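Local coordinates for protein 3-oxosteroid 1-dehydrogenase (Sterolibacterium denitrificans, PDB 7P18) that probably introduces a double bond between C1 and C2 of 3-oxosteroids, using FAD as the cofactor that takes up the hydride, at residues A52-N57 against G129-P134; H113-Y118 against P537-T542; I310-E315 against G500-D505. One frame throughout, in Å; residues are numbered along the deposited sequence.

Interaction 1. Residues A52-N57 against G129-P134. With FAD (flavin-adenine dinucleotide), chain C.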
loop_
_atom_site.group_PDB
_atom_site.type_symbol
_atom_site.label_atom_id
_atom_site.label_comp_id
_atom_site.label_asym_id
_atom_site.label_seq_id
_atom_site.Cartn_x
_atom_site.Cartn_y
_atom_site.Cartn_z
ATOM N N ALA A 52 4.636 -4.482 -4.215
ATOM C CA ALA A 52 4.264 -5.905 -4.164
ATOM C C ALA A 52 2.909 -6.106 -4.832
ATOM O O ALA A 52 2.037 -5.227 -4.692
ATOM C CB ALA A 52 4.251 -6.368 -2.749
ATOM N N VAL A 53 2.740 -7.242 -5.511
ATOM C CA VAL A 53 1.441 -7.676 -6.115
ATOM C C VAL A 53 1.160 -9.105 -5.657
ATOM O O VAL A 53 2.091 -9.930 -5.578
ATOM C CB VAL A 53 1.427 -7.541 -7.642
ATOM C CG1 VAL A 53 1.484 -6.091 -8.065
ATOM C CG2 VAL A 53 2.559 -8.337 -8.297
ATOM N N TRP A 54 -0.100 -9.376 -5.292
ATOM C CA TRP A 54 -0.505 -10.675 -4.725
ATOM C C TRP A 54 -1.100 -11.518 -5.860
ATOM O O TRP A 54 -2.214 -11.237 -6.300
ATOM C CB TRP A 54 -1.475 -10.487 -3.571
ATOM C CG TRP A 54 -1.825 -11.762 -2.884
ATOM C CD1 TRP A 54 -1.056 -12.444 -1.988
ATOM C CD2 TRP A 54 -3.056 -12.494 -2.994
ATOM N NE1 TRP A 54 -1.741 -13.511 -1.506
ATOM C CE2 TRP A 54 -2.958 -13.592 -2.131
ATOM C CE3 TRP A 54 -4.221 -12.333 -3.745
ATOM C CZ2 TRP A 54 -3.969 -14.544 -2.002
ATOM C CZ3 TRP A 54 -5.232 -13.259 -3.604
ATOM C CH2 TRP A 54 -5.102 -14.357 -2.755
ATOM N N ILE A 55 -0.313 -12.471 -6.346
ATOM C CA ILE A 55 -0.602 -13.206 -7.607
ATOM C C ILE A 55 -0.672 -14.686 -7.264
ATOM O O ILE A 55 0.310 -15.426 -7.346
ATOM C CB ILE A 55 0.446 -12.921 -8.708
ATOM C CG1 ILE A 55 0.787 -11.438 -8.851
ATOM C CG2 ILE A 55 -0.031 -13.522 -10.031
ATOM C CD1 ILE A 55 -0.340 -10.579 -9.433
ATOM N N PRO A 56 -1.868 -15.193 -6.936
ATOM C CA PRO A 56 -1.989 -16.619 -6.657
ATOM C C PRO A 56 -1.614 -17.379 -7.943
ATOM O O PRO A 56 -1.936 -16.935 -9.013
ATOM C CB PRO A 56 -3.444 -16.809 -6.245
ATOM C CG PRO A 56 -3.890 -15.394 -5.852
ATOM C CD PRO A 56 -3.145 -14.467 -6.780
ATOM N N ASN A 57 -0.981 -18.530 -7.747
ATOM C CA ASN A 57 -0.732 -19.535 -8.807
ATOM C C ASN A 57 0.143 -18.910 -9.892
ATOM O O ASN A 57 -0.013 -19.281 -11.109
ATOM C CB ASN A 57 -2.038 -20.081 -9.366
ATOM C CG ASN A 57 -1.865 -21.409 -10.089
ATOM O OD1 ASN A 57 -0.919 -22.202 -9.826
ATOM N ND2 ASN A 57 -2.825 -21.656 -10.964
ATOM N N GLY A 129 5.029 -17.126 -1.548
ATOM C CA GLY A 129 5.183 -17.289 -2.997
ATOM C C GLY A 129 4.072 -16.639 -3.806
ATOM O O GLY A 129 4.313 -16.437 -4.991
ATOM N N ARG A 130 2.889 -16.332 -3.237
ATOM C CA ARG A 130 1.845 -15.621 -4.032
ATOM C C ARG A 130 2.215 -14.141 -4.189
ATOM O O ARG A 130 2.028 -13.576 -5.272
ATOM C CB ARG A 130 0.461 -15.772 -3.390
ATOM C CG ARG A 130 -0.069 -17.194 -3.320
ATOM C CD ARG A 130 -1.510 -17.191 -2.840
ATOM N NE ARG A 130 -2.204 -18.433 -3.126
ATOM C CZ ARG A 130 -3.237 -18.922 -2.431
ATOM N NH1 ARG A 130 -3.709 -18.316 -1.345
ATOM N NH2 ARG A 130 -3.829 -20.025 -2.863
ATOM N N THR A 131 2.725 -13.521 -3.133
ATOM C CA THR A 131 3.296 -12.156 -3.167
ATOM C C THR A 131 4.506 -12.148 -4.117
ATOM O O THR A 131 5.344 -13.037 -3.983
ATOM C CB THR A 131 3.677 -11.677 -1.769
ATOM O OG1 THR A 131 2.514 -11.573 -0.944
ATOM C CG2 THR A 131 4.397 -10.351 -1.842
ATOM N N MET A 132 4.553 -11.166 -5.006
ATOM C CA MET A 132 5.649 -10.917 -5.965
ATOM C C MET A 132 6.099 -9.458 -5.850
ATOM O O MET A 132 5.255 -8.567 -5.506
ATOM C CB MET A 132 5.229 -11.217 -7.401
ATOM C CG MET A 132 4.569 -12.596 -7.618
ATOM S SD MET A 132 4.202 -12.894 -9.372
ATOM C CE MET A 132 5.804 -13.439 -9.951
ATOM N N GLU A 133 7.379 -9.224 -6.148
ATOM C CA GLU A 133 7.950 -7.856 -6.099
ATOM C C GLU A 133 8.879 -7.619 -7.287
ATOM O O GLU A 133 9.285 -8.565 -7.996
ATOM C CB GLU A 133 8.653 -7.668 -4.768
ATOM C CG GLU A 133 10.026 -8.351 -4.683
ATOM C CD GLU A 133 10.858 -7.804 -3.541
ATOM O OE1 GLU A 133 10.794 -6.538 -3.292
ATOM O OE2 GLU A 133 11.498 -8.643 -2.856
ATOM N N PRO A 134 9.200 -6.338 -7.552
ATOM C CA PRO A 134 10.082 -5.968 -8.654
ATOM C C PRO A 134 11.572 -6.180 -8.370
ATOM O O PRO A 134 12.017 -6.017 -7.220
ATOM C CB PRO A 134 9.890 -4.462 -8.831
ATOM C CG PRO A 134 8.763 -4.075 -7.886
ATOM C CD PRO A 134 8.635 -5.167 -6.864
HETATM P PA FAD C . -2.234 5.946 -6.946
HETATM O O1A FAD C . -1.067 5.029 -7.020
HETATM O O2A FAD C . -2.161 6.896 -5.781
HETATM O O5B FAD C . -2.300 6.736 -8.317
HETATM C C5B FAD C . -3.374 7.691 -8.522
HETATM C C4B FAD C . -2.835 8.831 -9.331
HETATM O O4B FAD C . -3.950 9.615 -9.837
HETATM C C3B FAD C . -1.923 9.818 -8.571
HETATM O O3B FAD C . -0.709 10.045 -9.279
HETATM C C2B FAD C . -2.784 11.079 -8.454
HETATM O O2B FAD C . -2.014 12.263 -8.295
HETATM C C1B FAD C . -3.652 10.980 -9.708
HETATM N N9A FAD C . -4.892 11.756 -9.659
HETATM C C8A FAD C . -5.693 12.034 -8.588
HETATM N N7A FAD C . -6.690 12.859 -8.895
HETATM C C5A FAD C . -6.546 13.087 -10.257
HETATM C C6A FAD C . -7.285 13.859 -11.180
HETATM N N6A FAD C . -8.327 14.633 -10.854
HETATM N N1A FAD C . -6.860 13.864 -12.462
HETATM C C2A FAD C . -5.792 13.128 -12.783
HETATM N N3A FAD C . -4.975 12.425 -11.992
HETATM C C4A FAD C . -5.438 12.425 -10.729
HETATM N N1 FAD C . -0.236 -1.875 -1.778
HETATM C C2 FAD C . 0.126 -3.077 -2.283
HETATM O O2 FAD C . -0.710 -3.815 -2.835
HETATM N N3 FAD C . 1.392 -3.503 -2.238
HETATM C C4 FAD C . 2.346 -2.898 -1.446
HETATM O O4 FAD C . 3.509 -3.278 -1.539
HETATM C C4X FAD C . 2.014 -1.646 -0.862
HETATM N N5 FAD C . 2.912 -1.012 -0.127
HETATM C C5X FAD C . 2.577 0.231 0.355
HETATM C C6 FAD C . 3.550 0.974 1.063
HETATM C C7 FAD C . 3.319 2.286 1.455
HETATM C C7M FAD C . 4.387 3.074 2.185
HETATM C C8 FAD C . 2.109 2.903 1.090
HETATM C C8M FAD C . 1.838 4.345 1.479
HETATM C C9 FAD C . 1.120 2.162 0.473
HETATM C C9A FAD C . 1.341 0.840 0.043
HETATM N N10 FAD C . 0.362 0.070 -0.604
HETATM C C10 FAD C . 0.672 -1.187 -1.106
HETATM C "C1'" FAD C . -0.918 0.666 -1.003
HETATM C "C2'" FAD C . -0.833 1.144 -2.469
HETATM O "O2'" FAD C . 0.275 2.013 -2.700
HETATM C "C3'" FAD C . -2.123 1.832 -2.949
HETATM O "O3'" FAD C . -3.290 1.180 -2.444
HETATM C "C4'" FAD C . -2.149 1.928 -4.460
HETATM O "O4'" FAD C . -0.947 2.561 -4.878
HETATM C "C5'" FAD C . -3.346 2.672 -5.012
HETATM O "O5'" FAD C . -3.144 2.754 -6.436
HETATM P P FAD C . -4.076 3.688 -7.322
HETATM O O1P FAD C . -3.526 3.506 -8.671
HETATM O O2P FAD C . -5.498 3.523 -7.025
HETATM O O3P FAD C . -3.660 5.192 -6.828
#

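Interaction 2. Residues H113-Y118 against P537-T542. With FAD (flavin-adenine dinucleotide), chain C.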
loop_
_atom_site.group_PDB
_atom_site.type_symbol
_atom_site.label_atom_id
_atom_site.label_comp_id
_atom_site.label_asym_id
_atom_site.label_seq_id
_atom_site.Cartn_x
_atom_site.Cartn_y
_atom_site.Cartn_z
ATOM N N HIS A 113 9.256 -15.644 -1.808
ATOM C CA HIS A 113 9.048 -17.096 -1.585
ATOM C C HIS A 113 8.629 -17.385 -0.145
ATOM O O HIS A 113 7.897 -18.393 0.088
ATOM C CB HIS A 113 10.313 -17.897 -1.975
ATOM C CG HIS A 113 10.680 -17.720 -3.408
ATOM N ND1 HIS A 113 9.918 -18.266 -4.428
ATOM C CD2 HIS A 113 11.722 -17.097 -4.000
ATOM C CE1 HIS A 113 10.438 -17.959 -5.585
ATOM N NE2 HIS A 113 11.551 -17.225 -5.354
ATOM N N ARG A 114 9.075 -16.565 0.799
ATOM C CA ARG A 114 8.835 -16.841 2.247
ATOM C C ARG A 114 7.734 -15.949 2.829
ATOM O O ARG A 114 7.492 -16.028 4.062
ATOM C CB ARG A 114 10.144 -16.641 3.021
ATOM C CG ARG A 114 11.275 -17.556 2.581
ATOM C CD ARG A 114 12.604 -17.070 3.155
ATOM N NE ARG A 114 12.545 -17.064 4.608
ATOM C CZ ARG A 114 13.316 -16.338 5.402
ATOM N NH1 ARG A 114 14.279 -15.573 4.906
ATOM N NH2 ARG A 114 13.128 -16.414 6.709
ATOM N N TYR A 115 7.109 -15.101 2.022
ATOM C CA TYR A 115 6.163 -14.067 2.524
ATOM C C TYR A 115 4.791 -14.722 2.613
ATOM O O TYR A 115 4.154 -14.911 1.598
ATOM C CB TYR A 115 6.132 -12.874 1.585
ATOM C CG TYR A 115 5.755 -11.567 2.231
ATOM C CD1 TYR A 115 4.838 -11.481 3.279
ATOM C CD2 TYR A 115 6.326 -10.409 1.758
ATOM C CE1 TYR A 115 4.537 -10.251 3.865
ATOM C CE2 TYR A 115 6.053 -9.181 2.346
ATOM C CZ TYR A 115 5.145 -9.102 3.378
ATOM O OH TYR A 115 4.942 -7.848 3.894
ATOM N N PRO A 116 4.296 -15.097 3.808
ATOM C CA PRO A 116 3.035 -15.815 3.915
ATOM C C PRO A 116 1.818 -14.953 3.597
ATOM O O PRO A 116 1.858 -13.743 3.820
ATOM C CB PRO A 116 2.956 -16.244 5.388
ATOM C CG PRO A 116 4.356 -16.011 5.894
ATOM C CD PRO A 116 4.870 -14.838 5.120
ATOM N N ASP A 117 0.773 -15.599 3.061
ATOM C CA ASP A 117 -0.570 -14.970 2.967
ATOM C C ASP A 117 -0.988 -14.465 4.363
ATOM O O ASP A 117 -0.590 -15.041 5.390
ATOM C CB ASP A 117 -1.584 -15.948 2.405
ATOM C CG ASP A 117 -1.385 -16.249 0.930
ATOM O OD1 ASP A 117 -0.632 -15.498 0.255
ATOM O OD2 ASP A 117 -1.995 -17.221 0.482
ATOM N N TYR A 118 -1.810 -13.419 4.419
ATOM C CA TYR A 118 -2.116 -12.749 5.716
ATOM C C TYR A 118 -3.057 -13.551 6.603
ATOM O O TYR A 118 -3.146 -13.239 7.782
ATOM C CB TYR A 118 -2.623 -11.333 5.432
ATOM C CG TYR A 118 -1.538 -10.349 5.054
ATOM C CD1 TYR A 118 -0.233 -10.728 4.745
ATOM C CD2 TYR A 118 -1.835 -9.002 4.986
ATOM C CE1 TYR A 118 0.730 -9.803 4.372
ATOM C CE2 TYR A 118 -0.884 -8.062 4.636
ATOM C CZ TYR A 118 0.411 -8.454 4.353
ATOM O OH TYR A 118 1.311 -7.486 3.988
ATOM N N PRO A 537 -5.690 -9.830 1.319
ATOM C CA PRO A 537 -5.342 -11.257 1.317
ATOM C C PRO A 537 -3.873 -11.585 1.620
ATOM O O PRO A 537 -3.577 -12.661 2.165
ATOM C CB PRO A 537 -5.708 -11.677 -0.109
ATOM C CG PRO A 537 -5.574 -10.424 -0.922
ATOM C CD PRO A 537 -6.142 -9.363 0.003
ATOM N N GLY A 538 -2.996 -10.659 1.265
ATOM C CA GLY A 538 -1.546 -10.791 1.368
ATOM C C GLY A 538 -0.878 -9.547 0.853
ATOM O O GLY A 538 -1.575 -8.678 0.257
ATOM N N ALA A 539 0.426 -9.455 1.035
ATOM C CA ALA A 539 1.204 -8.317 0.510
ATOM C C ALA A 539 0.984 -8.215 -0.998
ATOM O O ALA A 539 1.139 -9.248 -1.706
ATOM C CB ALA A 539 2.653 -8.470 0.905
ATOM N N GLY A 540 0.528 -7.055 -1.464
ATOM C CA GLY A 540 0.118 -6.861 -2.873
ATOM C C GLY A 540 -1.361 -6.956 -3.118
ATOM O O GLY A 540 -1.749 -6.984 -4.311
ATOM N N GLY A 541 -2.162 -6.915 -2.065
ATOM C CA GLY A 541 -3.621 -7.010 -2.167
ATOM C C GLY A 541 -4.290 -5.726 -2.625
ATOM O O GLY A 541 -5.483 -5.802 -2.887
ATOM N N THR A 542 -3.576 -4.598 -2.834
ATOM C CA THR A 542 -4.164 -3.386 -3.487
ATOM C C THR A 542 -3.584 -3.243 -4.909
ATOM O O THR A 542 -4.332 -2.902 -5.813
ATOM C CB THR A 542 -3.987 -2.073 -2.676
ATOM O OG1 THR A 542 -2.771 -1.414 -2.993
ATOM C CG2 THR A 542 -3.986 -2.339 -1.197
HETATM P PA FAD C . -2.234 5.946 -6.946
HETATM O O1A FAD C . -1.067 5.029 -7.020
HETATM O O2A FAD C . -2.161 6.896 -5.781
HETATM O O5B FAD C . -2.300 6.736 -8.317
HETATM C C5B FAD C . -3.374 7.691 -8.522
HETATM C C4B FAD C . -2.835 8.831 -9.331
HETATM O O4B FAD C . -3.950 9.615 -9.837
HETATM C C3B FAD C . -1.923 9.818 -8.571
HETATM O O3B FAD C . -0.709 10.045 -9.279
HETATM C C2B FAD C . -2.784 11.079 -8.454
HETATM O O2B FAD C . -2.014 12.263 -8.295
HETATM C C1B FAD C . -3.652 10.980 -9.708
HETATM N N9A FAD C . -4.892 11.756 -9.659
HETATM C C8A FAD C . -5.693 12.034 -8.588
HETATM N N7A FAD C . -6.690 12.859 -8.895
HETATM C C5A FAD C . -6.546 13.087 -10.257
HETATM C C6A FAD C . -7.285 13.859 -11.180
HETATM N N6A FAD C . -8.327 14.633 -10.854
HETATM N N1A FAD C . -6.860 13.864 -12.462
HETATM C C2A FAD C . -5.792 13.128 -12.783
HETATM N N3A FAD C . -4.975 12.425 -11.992
HETATM C C4A FAD C . -5.438 12.425 -10.729
HETATM N N1 FAD C . -0.236 -1.875 -1.778
HETATM C C2 FAD C . 0.126 -3.077 -2.283
HETATM O O2 FAD C . -0.710 -3.815 -2.835
HETATM N N3 FAD C . 1.392 -3.503 -2.238
HETATM C C4 FAD C . 2.346 -2.898 -1.446
HETATM O O4 FAD C . 3.509 -3.278 -1.539
HETATM C C4X FAD C . 2.014 -1.646 -0.862
HETATM N N5 FAD C . 2.912 -1.012 -0.127
HETATM C C5X FAD C . 2.577 0.231 0.355
HETATM C C6 FAD C . 3.550 0.974 1.063
HETATM C C7 FAD C . 3.319 2.286 1.455
HETATM C C7M FAD C . 4.387 3.074 2.185
HETATM C C8 FAD C . 2.109 2.903 1.090
HETATM C C8M FAD C . 1.838 4.345 1.479
HETATM C C9 FAD C . 1.120 2.162 0.473
HETATM C C9A FAD C . 1.341 0.840 0.043
HETATM N N10 FAD C . 0.362 0.070 -0.604
HETATM C C10 FAD C . 0.672 -1.187 -1.106
HETATM C "C1'" FAD C . -0.918 0.666 -1.003
HETATM C "C2'" FAD C . -0.833 1.144 -2.469
HETATM O "O2'" FAD C . 0.275 2.013 -2.700
HETATM C "C3'" FAD C . -2.123 1.832 -2.949
HETATM O "O3'" FAD C . -3.290 1.180 -2.444
HETATM C "C4'" FAD C . -2.149 1.928 -4.460
HETATM O "O4'" FAD C . -0.947 2.561 -4.878
HETATM C "C5'" FAD C . -3.346 2.672 -5.012
HETATM O "O5'" FAD C . -3.144 2.754 -6.436
HETATM P P FAD C . -4.076 3.688 -7.322
HETATM O O1P FAD C . -3.526 3.506 -8.671
HETATM O O2P FAD C . -5.498 3.523 -7.025
HETATM O O3P FAD C . -3.660 5.192 -6.828
HETATM O O HOH W 1 1.383 -12.104 1.594
#

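Interaction 3. Residues I310-E315 against G500-D505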
loop_
_atom_site.group_PDB
_atom_site.type_symbol
_atom_site.label_atom_id
_atom_site.label_comp_id
_atom_site.label_asym_id
_atom_site.label_seq_id
_atom_site.Cartn_x
_atom_site.Cartn_y
_atom_site.Cartn_z
ATOM N N ILE A 310 -23.086 11.101 -12.636
ATOM C CA ILE A 310 -23.793 10.524 -13.827
ATOM C C ILE A 310 -24.437 9.162 -13.531
ATOM O O ILE A 310 -24.816 8.502 -14.505
ATOM C CB ILE A 310 -22.879 10.463 -15.065
ATOM C CG1 ILE A 310 -21.734 9.463 -14.914
ATOM C CG2 ILE A 310 -22.375 11.845 -15.434
ATOM C CD1 ILE A 310 -21.038 9.120 -16.211
ATOM N N GLY A 311 -24.595 8.756 -12.266
ATOM C CA GLY A 311 -25.367 7.545 -11.903
ATOM C C GLY A 311 -24.510 6.326 -11.527
ATOM O O GLY A 311 -25.099 5.281 -11.210
ATOM N N ALA A 312 -23.184 6.437 -11.500
ATOM C CA ALA A 312 -22.320 5.307 -11.071
ATOM C C ALA A 312 -22.679 4.929 -9.638
ATOM O O ALA A 312 -22.928 5.816 -8.823
ATOM C CB ALA A 312 -20.874 5.693 -11.211
ATOM N N ARG A 313 -22.700 3.650 -9.336
ATOM C CA ARG A 313 -22.894 3.114 -7.972
ATOM C C ARG A 313 -21.540 3.039 -7.244
ATOM O O ARG A 313 -20.497 2.789 -7.906
ATOM C CB ARG A 313 -23.553 1.735 -8.024
ATOM C CG ARG A 313 -23.727 1.064 -6.665
ATOM C CD ARG A 313 -24.710 -0.074 -6.802
ATOM N NE ARG A 313 -24.726 -0.829 -5.577
ATOM C CZ ARG A 313 -25.371 -0.448 -4.488
ATOM N NH1 ARG A 313 -26.085 0.672 -4.487
ATOM N NH2 ARG A 313 -25.309 -1.199 -3.400
ATOM N N ALA A 314 -21.551 3.272 -5.939
ATOM C CA ALA A 314 -20.339 3.124 -5.084
ATOM C C ALA A 314 -20.602 2.092 -3.994
ATOM O O ALA A 314 -21.753 1.942 -3.547
ATOM C CB ALA A 314 -19.939 4.455 -4.503
ATOM N N GLU A 315 -19.563 1.391 -3.549
ATOM C CA GLU A 315 -19.679 0.400 -2.461
ATOM C C GLU A 315 -18.425 0.449 -1.589
ATOM O O GLU A 315 -17.394 0.973 -2.048
ATOM C CB GLU A 315 -19.885 -1.027 -3.008
ATOM C CG GLU A 315 -21.269 -1.254 -3.574
ATOM C CD GLU A 315 -21.593 -2.676 -4.008
ATOM O OE1 GLU A 315 -20.738 -3.603 -3.810
ATOM O OE2 GLU A 315 -22.732 -2.853 -4.496
ATOM N N GLY A 500 -13.054 1.666 -0.696
ATOM C CA GLY A 500 -14.343 1.668 -1.395
ATOM C C GLY A 500 -14.261 2.561 -2.597
ATOM O O GLY A 500 -13.297 3.265 -2.721
ATOM N N GLY A 501 -15.263 2.521 -3.467
ATOM C CA GLY A 501 -15.258 3.344 -4.673
ATOM C C GLY A 501 -16.312 2.891 -5.642
ATOM O O GLY A 501 -17.266 2.211 -5.227
ATOM N N LEU A 502 -16.121 3.260 -6.888
ATOM C CA LEU A 502 -17.087 2.957 -7.964
ATOM C C LEU A 502 -17.205 1.438 -8.113
ATOM O O LEU A 502 -16.187 0.749 -8.159
ATOM C CB LEU A 502 -16.607 3.609 -9.254
ATOM C CG LEU A 502 -16.420 5.123 -9.218
ATOM C CD1 LEU A 502 -16.056 5.634 -10.584
ATOM C CD2 LEU A 502 -17.664 5.818 -8.700
ATOM N N LEU A 503 -18.435 0.945 -8.154
ATOM C CA LEU A 503 -18.711 -0.490 -8.371
ATOM C C LEU A 503 -18.376 -0.810 -9.820
ATOM O O LEU A 503 -18.770 -0.044 -10.743
ATOM C CB LEU A 503 -20.169 -0.803 -8.039
ATOM C CG LEU A 503 -20.541 -2.271 -8.201
ATOM C CD1 LEU A 503 -19.742 -3.148 -7.259
ATOM C CD2 LEU A 503 -22.036 -2.447 -7.995
ATOM N N THR A 504 -17.633 -1.882 -10.039
ATOM C CA THR A 504 -17.304 -2.383 -11.374
ATOM C C THR A 504 -17.713 -3.853 -11.505
ATOM O O THR A 504 -17.949 -4.532 -10.470
ATOM C CB THR A 504 -15.803 -2.236 -11.691
ATOM O OG1 THR A 504 -15.020 -2.990 -10.741
ATOM C CG2 THR A 504 -15.412 -0.774 -11.662
ATOM N N ASP A 505 -17.695 -4.326 -12.738
ATOM C CA ASP A 505 -17.882 -5.747 -13.109
ATOM C C ASP A 505 -16.503 -6.357 -13.330
ATOM O O ASP A 505 -15.471 -5.695 -13.064
ATOM C CB ASP A 505 -18.819 -5.911 -14.308
ATOM C CG ASP A 505 -18.270 -5.429 -15.637
ATOM O OD1 ASP A 505 -17.045 -5.142 -15.715
ATOM O OD2 ASP A 505 -19.072 -5.365 -16.618
#

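Interaction 1. Residues A52-N57 against G129-P134
V53 and M132 form an antiparallel hydrogen-bonded pair. V53 N donates to M132 O at 2.8 Å, and M132 N returns the bond to V53 O. A third bond runs from I55 N to R130 O at 2.8 Å. This donor sits above the carbonyl plane, 49° out of it, as the chain leaves the strand.

V53 and M132 point to one side of the sheet. There M132 SD lies 3.7 Å from I55 CG1. W54 and T131 point to the other side. R130 runs beside the indole, its CB 3.7 Å from W54 NE1. Its guanidinium plane stands 83° from the ring, and R130 NE is 3.7 Å from P56 CB. D117 positions both side chains: it bonds W54 NE1 and forms a salt bridge with R130, which has a second one with D65.

A52 carries the strand to the flavin. Its N donates to FAD O4 and its O accepts from FAD N3, both at 3.1 Å, so the backbone reads the pyrimidine edge. A52 also touches the bound steroid.

Strand 109-111 pairs with 131-138 and packs on V53 and M132. Helix 84-104 covers I55 and M132, and helix 67-78 covers W54, P56 and R130.

Interaction 2. Residues H113-Y118 against P537-T542
Y115 turns its CG anti to the backbone N (chi1 -153°), while Y118 has CG anti to its carbonyl carbon (chi1 -76°). These torsions bring both phenol rings to A539. The methyl CB of A539 lies over one face of Y115, 3.6 Å from its CZ and offset toward the rim. The same CB is 3.5 Å from Y118 OH.

The Y118 ring lies against the backbone of G538 and A539. G538 CA sits over its face, 3.7 Å from the ring centroid, in a CH-pi contact. A539 N follows over the same ring, 3.4 Å from Y118 CE1. The two backbones are tied directly by Y118 N, which donates to P537 O at 3.0 Å. A water adds a second link: it donates to P116 O and accepts from A539 N at 2.9 Å.

G538 to G541 form a type II turn. G540 takes its positive phi, and its N bonds the steroid product. The chain then reaches the flavin. T542 N donates to FAD O2 at 3.0 Å. T542 OG1 accepts from FAD O3' and donates to FAD N1 at 2.8 Å. In the bound complex Y115, A539 and G540 line the steroid pocket, and T542 holds the flavin beside it.

Y118 OH bonds Y363 OH, and Y115 OH bonds Y467 OH. Helix 462-466 packs on R114 and P116. The 113-118 loop follows strand 109-111. The loop 537-542 leads into helix 543-559.

Interaction 3. Residues I310-E315 against G500-D505
This contact is a short antiparallel ladder between strand 314-315 and strand 486-502, reached just after helix 302-309 stops. G311 closes that helix as the C-prime residue of a Schellman motif, and the chain then turns into strand 314-315.

E315 and G501 are the hydrogen-bonded pair. E315 N donates to G501 O and G501 N to E315 O, each at 3.0 Å. A314 pairs with L502 as the non-hydrogen-bonded pair, their side chains diverging, and A314 CA approaches G501 O at 3.2 Å. Further along, L503 N gives R313 O a nearly straight bond of 2.8 Å, with an angle of 175° at the hydrogen. G500 CA passes 3.2 Å from E315 O.

L503 carries most of the side-chain contact. Its CG is anti to the backbone N (chi1 -179°), which sends both methyls to R313 and E315. L503 CD2 meets R313 CD at 3.8 Å and lies at the edge of the guanidinium. L503 CD1 is 3.6 Å from E315 OE1. R313 grips E315 side-on in a salt bridge: R313 NE and NH2 both donate to E315 OE2, NE at 3.0 Å. R313 NH1 has a second carboxylate partner in E513. A312 CB meets L502 CD2 in a looser apolar contact.

L502 also packs on A307 and M308 of helix 302-309 and on C523 of strand 521-523. Strand 509-511 flanks A312 and L503.

How the interactions relate
Interactions 1 and 2 are neighbours, with centres 7 Å apart, and their segments alternate along the chain. The salt bridge from R130 NH1 to D117 OD2, at 2.7 Å, ties one contact to the other. T131 OG1 and A539 O lie 2.8 Å apart, probably hydrogen-bonded. Together the two contacts hold the pyrimidine end of the flavin, and both contribute to the steroid pocket. Interaction 3 stands apart, with its centre about 27 Å from that of interaction 1 and 26 Å from that of interaction 2. It is nested in the chain loop that interaction 2 closes. G501 is about 10 Å from FAD.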